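Local coordinates for valine-pyruvate aminotransferase (Salmonella typhimurium, PDB 3G7Q), which probably uses pyridoxal 5'-phosphate to transfer the amino group of L-valine to pyruvate, giving 3-methyl-2-oxobutanoate and L-alanine in alanine biosynthesis, at residues N157-H169 / C331-W345. Sequence-based numbering, arbitrary orientation.
Sequences NIELLPEGQFKYH and CLIHKPEGAIFLWLW
Phe166 sits between His334 and Trp345. Its CG lies between the backbone N and the carbonyl carbon (chi1 68°), which brings the ring against strands 332-334 and 341-345. His334 CA lies over one face, 4.0 Å from the ring centroid, as a CH-pi contact, and the edge of the imidazole also points to the Phe166 ring. Trp345 CE3 lies over the centre of the opposite face, with the ring planes at 70°. Phe166 CZ meets the edge of the Trp343 indole at CD1, 3.7 Å away. Ile158 CG2 and Leu160 CD2 both pack against Trp345 CZ3.

His334 takes the backbone N-H of Tyr168 on NE2 (3.1 Å), tilted 29° from the imidazole plane. Its other nitrogen, ND1, donates to Lys335 O, so both ring nitrogens are bonded and the ring's rotation is fixed. Phe166 O lies over the centre of one face of the His334 ring. Trp343 NE1 donates to Tyr168 OH at 2.9 Å, close to the indole plane. The Tyr168 hydroxyl is also hydrogen-bonded to His383 NE2.

The backbones form a parallel pairing in the six-stranded mixed sheet of this class I and II family aminotransferase. Hairpin 157-169 forms one end of the sheet, and its strand 165-169 pairs with 332-334. Ile333 N donates to Gly164 O, and Lys335 N to Phe166 O at 2.8 Å. The bond from Phe166 N to Ile333 O is weak.

From strand 165-169 the Lys167 side chain runs extended and bends at its last torsion. NZ thus reaches the syn lone pair of Glu337 OE1 in a 2.7 Å salt bridge. Asn195 OD1 and Val196 O are its other protein partners. A water within reach of NZ donates to Glu337 OE2, and acceptors there outnumber the protons of NZ. Val196 N donates to Glu337 OE1, tying this ion pair to the loop at 195-196.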
loop_
_atom_site.group_PDB
_atom_site.type_symbol
_atom_site.label_atom_id
_atom_site.label_comp_id
_atom_site.label_asym_id
_atom_site.label_seq_id
_atom_site.Cartn_x
_atom_site.Cartn_y
_atom_site.Cartn_z
ATOM N N ASN A 157 -3.935 -25.737 23.737
ATOM C CA ASN A 157 -3.997 -27.147 24.098
ATOM C C ASN A 157 -3.838 -27.930 22.799
ATOM O O ASN A 157 -4.100 -27.394 21.718
ATOM C CB ASN A 157 -5.334 -27.512 24.729
ATOM C CG ASN A 157 -5.487 -26.987 26.144
ATOM O OD1 ASN A 157 -4.511 -26.798 26.856
ATOM N ND2 ASN A 157 -6.729 -26.790 26.561
ATOM N N ILE A 158 -3.441 -29.195 22.896
ATOM C CA ILE A 158 -3.270 -30.062 21.726
ATOM C C ILE A 158 -4.186 -31.272 21.850
ATOM O O ILE A 158 -4.196 -31.935 22.871
ATOM C CB ILE A 158 -1.841 -30.542 21.617
ATOM C CG1 ILE A 158 -0.915 -29.349 21.338
ATOM C CG2 ILE A 158 -1.696 -31.631 20.523
ATOM C CD1 ILE A 158 0.582 -29.695 21.401
ATOM N N GLU A 159 -4.971 -31.531 20.816
ATOM C CA GLU A 159 -5.830 -32.713 20.736
ATOM C C GLU A 159 -5.216 -33.641 19.692
ATOM O O GLU A 159 -5.068 -33.229 18.541
ATOM C CB GLU A 159 -7.211 -32.313 20.263
ATOM C CG GLU A 159 -8.156 -33.497 20.011
ATOM C CD GLU A 159 -9.508 -33.102 19.436
ATOM O OE1 GLU A 159 -9.655 -32.029 18.791
ATOM O OE2 GLU A 159 -10.429 -33.937 19.577
ATOM N N LEU A 160 -4.819 -34.851 20.075
ATOM C CA LEU A 160 -4.293 -35.821 19.078
ATOM C C LEU A 160 -5.475 -36.413 18.328
ATOM O O LEU A 160 -6.519 -36.680 18.931
ATOM C CB LEU A 160 -3.454 -36.897 19.742
ATOM C CG LEU A 160 -2.195 -36.393 20.469
ATOM C CD1 LEU A 160 -1.498 -37.526 21.243
ATOM C CD2 LEU A 160 -1.233 -35.713 19.469
ATOM N N LEU A 161 -5.317 -36.582 17.021
ATOM C CA LEU A 161 -6.362 -37.090 16.159
ATOM C C LEU A 161 -5.881 -38.322 15.363
ATOM O O LEU A 161 -4.684 -38.614 15.311
ATOM C CB LEU A 161 -6.802 -35.999 15.204
ATOM C CG LEU A 161 -7.462 -34.786 15.856
ATOM C CD1 LEU A 161 -7.608 -33.688 14.787
ATOM C CD2 LEU A 161 -8.806 -35.183 16.523
ATOM N N PRO A 162 -6.825 -39.034 14.726
ATOM C CA PRO A 162 -6.395 -40.181 13.932
ATOM C C PRO A 162 -5.495 -39.839 12.753
ATOM O O PRO A 162 -5.369 -38.689 12.317
ATOM C CB PRO A 162 -7.714 -40.749 13.408
ATOM C CG PRO A 162 -8.708 -40.349 14.480
ATOM C CD PRO A 162 -8.296 -38.932 14.746
ATOM N N GLU A 163 -4.879 -40.881 12.210
ATOM C CA GLU A 163 -3.936 -40.740 11.110
ATOM C C GLU A 163 -2.769 -39.814 11.429
ATOM O O GLU A 163 -2.235 -39.158 10.548
ATOM C CB GLU A 163 -4.635 -40.361 9.800
ATOM C CG GLU A 163 -5.743 -41.388 9.452
ATOM C CD GLU A 163 -6.244 -41.333 8.026
ATOM O OE1 GLU A 163 -5.626 -40.660 7.174
ATOM O OE2 GLU A 163 -7.284 -42.004 7.746
ATOM N N GLY A 164 -2.341 -39.800 12.681
ATOM C CA GLY A 164 -1.175 -39.025 13.052
ATOM C C GLY A 164 -1.369 -37.543 12.824
ATOM O O GLY A 164 -0.459 -36.821 12.385
ATOM N N GLN A 165 -2.579 -37.099 13.119
ATOM C CA GLN A 165 -2.911 -35.683 12.991
ATOM C C GLN A 165 -3.144 -35.085 14.376
ATOM O O GLN A 165 -3.108 -35.791 15.389
ATOM C CB GLN A 165 -4.096 -35.479 12.035
ATOM C CG GLN A 165 -3.721 -35.847 10.612
ATOM C CD GLN A 165 -4.800 -35.658 9.585
ATOM O OE1 GLN A 165 -5.883 -35.122 9.852
ATOM N NE2 GLN A 165 -4.500 -36.112 8.370
ATOM N N PHE A 166 -3.371 -33.775 14.416
ATOM C CA PHE A 166 -3.641 -33.116 15.688
ATOM C C PHE A 166 -4.322 -31.795 15.422
ATOM O O PHE A 166 -4.337 -31.313 14.281
ATOM C CB PHE A 166 -2.377 -32.940 16.532
ATOM C CG PHE A 166 -1.373 -31.969 15.978
ATOM C CD1 PHE A 166 -0.544 -32.330 14.937
ATOM C CD2 PHE A 166 -1.220 -30.709 16.535
ATOM C CE1 PHE A 166 0.406 -31.477 14.461
ATOM C CE2 PHE A 166 -0.249 -29.832 16.031
ATOM C CZ PHE A 166 0.540 -30.216 14.996
ATOM N N LYS A 167 -4.860 -31.200 16.486
ATOM C CA LYS A 167 -5.558 -29.937 16.367
ATOM C C LYS A 167 -5.307 -29.079 17.619
ATOM O O LYS A 167 -5.400 -29.568 18.749
ATOM C CB LYS A 167 -7.063 -30.185 16.220
ATOM C CG LYS A 167 -7.894 -28.924 16.096
ATOM C CD LYS A 167 -9.359 -29.204 15.756
ATOM C CE LYS A 167 -10.240 -27.942 15.884
ATOM N NZ LYS A 167 -9.941 -26.864 14.880
ATOM N N TYR A 168 -4.951 -27.830 17.397
ATOM C CA TYR A 168 -4.768 -26.890 18.485
ATOM C C TYR A 168 -6.125 -26.379 18.930
ATOM O O TYR A 168 -7.037 -26.190 18.111
ATOM C CB TYR A 168 -3.930 -25.711 18.060
ATOM C CG TYR A 168 -2.472 -26.012 17.746
ATOM C CD1 TYR A 168 -1.632 -26.570 18.703
ATOM C CD2 TYR A 168 -1.935 -25.663 16.542
ATOM C CE1 TYR A 168 -0.270 -26.815 18.437
ATOM C CE2 TYR A 168 -0.596 -25.886 16.252
ATOM C CZ TYR A 168 0.234 -26.472 17.211
ATOM O OH TYR A 168 1.552 -26.712 16.923
ATOM N N HIS A 169 -6.232 -26.130 20.228
ATOM C CA HIS A 169 -7.437 -25.573 20.859
ATOM C C HIS A 169 -7.097 -24.424 21.796
ATOM O O HIS A 169 -6.038 -24.418 22.408
ATOM C CB HIS A 169 -8.159 -26.647 21.657
ATOM C CG HIS A 169 -8.829 -27.668 20.796
ATOM N ND1 HIS A 169 -10.045 -27.433 20.182
ATOM C CD2 HIS A 169 -8.450 -28.910 20.421
ATOM C CE1 HIS A 169 -10.391 -28.504 19.489
ATOM N NE2 HIS A 169 -9.443 -29.415 19.616
ATOM N N CYS A 331 6.269 -37.847 12.203
ATOM C CA CYS A 331 5.621 -36.616 11.731
ATOM C C CYS A 331 4.125 -36.586 11.996
ATOM O O CYS A 331 3.372 -37.384 11.427
ATOM C CB CYS A 331 5.877 -36.458 10.229
ATOM S SG CYS A 331 5.273 -34.870 9.519
ATOM N N LEU A 332 3.703 -35.691 12.886
ATOM C CA LEU A 332 2.291 -35.429 13.131
ATOM C C LEU A 332 1.927 -34.210 12.261
ATOM O O LEU A 332 2.696 -33.256 12.160
ATOM C CB LEU A 332 1.996 -35.178 14.593
ATOM C CG LEU A 332 2.286 -36.362 15.526
ATOM C CD1 LEU A 332 2.098 -36.008 16.995
ATOM C CD2 LEU A 332 1.400 -37.560 15.162
ATOM N N ILE A 333 0.754 -34.259 11.658
ATOM C CA ILE A 333 0.311 -33.238 10.717
ATOM C C ILE A 333 -0.899 -32.545 11.302
ATOM O O ILE A 333 -1.871 -33.197 11.673
ATOM C CB ILE A 333 -0.054 -33.894 9.376
ATOM C CG1 ILE A 333 1.155 -34.651 8.777
ATOM C CG2 ILE A 333 -0.554 -32.834 8.366
ATOM C CD1 ILE A 333 0.803 -35.508 7.506
ATOM N N HIS A 334 -0.881 -31.219 11.401
ATOM C CA HIS A 334 -2.078 -30.550 11.922
ATOM C C HIS A 334 -3.220 -30.868 10.965
ATOM O O HIS A 334 -3.036 -30.867 9.743
ATOM C CB HIS A 334 -1.922 -29.037 12.023
ATOM C CG HIS A 334 -2.994 -28.386 12.842
ATOM N ND1 HIS A 334 -4.277 -28.199 12.371
ATOM C CD2 HIS A 334 -2.986 -27.918 14.118
ATOM C CE1 HIS A 334 -5.010 -27.623 13.317
ATOM N NE2 HIS A 334 -4.261 -27.458 14.393
ATOM N N LYS A 335 -4.389 -31.185 11.504
ATOM C CA LYS A 335 -5.558 -31.439 10.636
ATOM C C LYS A 335 -5.722 -30.287 9.642
ATOM O O LYS A 335 -5.787 -29.145 10.020
ATOM C CB LYS A 335 -6.815 -31.615 11.474
ATOM C CG LYS A 335 -7.994 -31.991 10.592
ATOM C CD LYS A 335 -9.231 -32.148 11.426
ATOM C CE LYS A 335 -10.334 -32.734 10.540
ATOM N NZ LYS A 335 -11.549 -32.960 11.356
ATOM N N PRO A 336 -5.710 -30.585 8.340
ATOM C CA PRO A 336 -5.768 -29.516 7.355
ATOM C C PRO A 336 -7.212 -29.077 7.126
ATOM O O PRO A 336 -7.906 -29.616 6.275
ATOM C CB PRO A 336 -5.156 -30.181 6.107
ATOM C CG PRO A 336 -5.463 -31.507 6.218
ATOM C CD PRO A 336 -5.529 -31.895 7.695
ATOM N N GLU A 337 -7.661 -28.103 7.905
ATOM C CA GLU A 337 -9.072 -27.667 7.831
ATOM C C GLU A 337 -9.318 -26.528 6.839
ATOM O O GLU A 337 -10.481 -26.228 6.511
ATOM C CB GLU A 337 -9.588 -27.328 9.240
ATOM C CG GLU A 337 -9.582 -28.528 10.179
ATOM C CD GLU A 337 -10.167 -28.220 11.514
ATOM O OE1 GLU A 337 -9.633 -27.361 12.227
ATOM O OE2 GLU A 337 -11.187 -28.847 11.859
ATOM N N GLY A 338 -8.256 -25.943 6.302
ATOM C CA GLY A 338 -8.344 -24.905 5.316
ATOM C C GLY A 338 -6.980 -24.333 5.051
ATOM O O GLY A 338 -5.966 -24.808 5.595
ATOM N N ALA A 339 -6.951 -23.289 4.228
ATOM C CA ALA A 339 -5.751 -22.640 3.786
ATOM C C ALA A 339 -4.856 -23.580 2.930
ATOM O O ALA A 339 -5.301 -24.652 2.482
ATOM C CB ALA A 339 -4.954 -21.944 4.957
ATOM N N ILE A 340 -3.643 -23.127 2.689
ATOM C CA ILE A 340 -2.772 -23.731 1.663
ATOM C C ILE A 340 -1.472 -24.326 2.211
ATOM O O ILE A 340 -0.512 -24.569 1.449
ATOM C CB ILE A 340 -2.451 -22.658 0.558
ATOM C CG1 ILE A 340 -1.652 -21.457 1.113
ATOM C CG2 ILE A 340 -3.775 -22.217 -0.158
ATOM C CD1 ILE A 340 -1.141 -20.444 0.022
ATOM N N PHE A 341 -1.463 -24.555 3.521
ATOM C CA PHE A 341 -0.284 -25.048 4.212
ATOM C C PHE A 341 -0.508 -26.371 4.929
ATOM O O PHE A 341 -1.622 -26.725 5.255
ATOM C CB PHE A 341 0.133 -24.052 5.302
ATOM C CG PHE A 341 0.278 -22.640 4.801
ATOM C CD1 PHE A 341 1.409 -22.249 4.095
ATOM C CD2 PHE A 341 -0.742 -21.733 4.979
ATOM C CE1 PHE A 341 1.520 -20.954 3.594
ATOM C CE2 PHE A 341 -0.629 -20.416 4.467
ATOM C CZ PHE A 341 0.476 -20.039 3.790
ATOM N N LEU A 342 0.595 -27.066 5.164
ATOM C CA LEU A 342 0.622 -28.166 6.096
ATOM C C LEU A 342 1.613 -27.774 7.210
ATOM O O LEU A 342 2.714 -27.244 6.963
ATOM C CB LEU A 342 0.995 -29.493 5.452
ATOM C CG LEU A 342 -0.049 -30.094 4.521
ATOM C CD1 LEU A 342 0.540 -31.351 3.816
ATOM C CD2 LEU A 342 -1.345 -30.437 5.270
ATOM N N TRP A 343 1.180 -28.011 8.431
ATOM C CA TRP A 343 1.983 -27.743 9.630
ATOM C C TRP A 343 2.412 -29.089 10.164
ATOM O O TRP A 343 1.566 -29.923 10.594
ATOM C CB TRP A 343 1.148 -26.975 10.625
ATOM C CG TRP A 343 1.758 -26.616 11.942
ATOM C CD1 TRP A 343 1.496 -27.171 13.146
ATOM C CD2 TRP A 343 2.652 -25.518 12.193
ATOM N NE1 TRP A 343 2.185 -26.523 14.121
ATOM C CE2 TRP A 343 2.901 -25.500 13.570
ATOM C CE3 TRP A 343 3.280 -24.571 11.379
ATOM C CZ2 TRP A 343 3.745 -24.562 14.173
ATOM C CZ3 TRP A 343 4.107 -23.622 11.972
ATOM C CH2 TRP A 343 4.330 -23.632 13.356
ATOM N N LEU A 344 3.732 -29.282 10.152
ATOM C CA LEU A 344 4.345 -30.548 10.519
ATOM C C LEU A 344 4.975 -30.455 11.893
ATOM O O LEU A 344 5.796 -29.570 12.134
ATOM C CB LEU A 344 5.420 -30.926 9.506
ATOM C CG LEU A 344 4.984 -30.858 8.018
ATOM C CD1 LEU A 344 6.153 -31.237 7.082
ATOM C CD2 LEU A 344 3.719 -31.680 7.752
ATOM N N TRP A 345 4.589 -31.378 12.773
ATOM C CA TRP A 345 5.126 -31.489 14.117
ATOM C C TRP A 345 5.930 -32.787 14.208
ATOM O O TRP A 345 5.352 -33.864 14.218
ATOM C CB TRP A 345 4.007 -31.441 15.149
ATOM C CG TRP A 345 4.416 -31.702 16.567
ATOM C CD1 TRP A 345 5.649 -31.488 17.138
ATOM C CD2 TRP A 345 3.552 -32.132 17.633
ATOM N NE1 TRP A 345 5.614 -31.836 18.475
ATOM C CE2 TRP A 345 4.339 -32.227 18.802
ATOM C CE3 TRP A 345 2.197 -32.458 17.707
ATOM C CZ2 TRP A 345 3.813 -32.640 20.026
ATOM C CZ3 TRP A 345 1.678 -32.896 18.942
ATOM C CH2 TRP A 345 2.500 -32.993 20.069
HETATM O O HOH W 1 -12.724 -27.256 13.342
#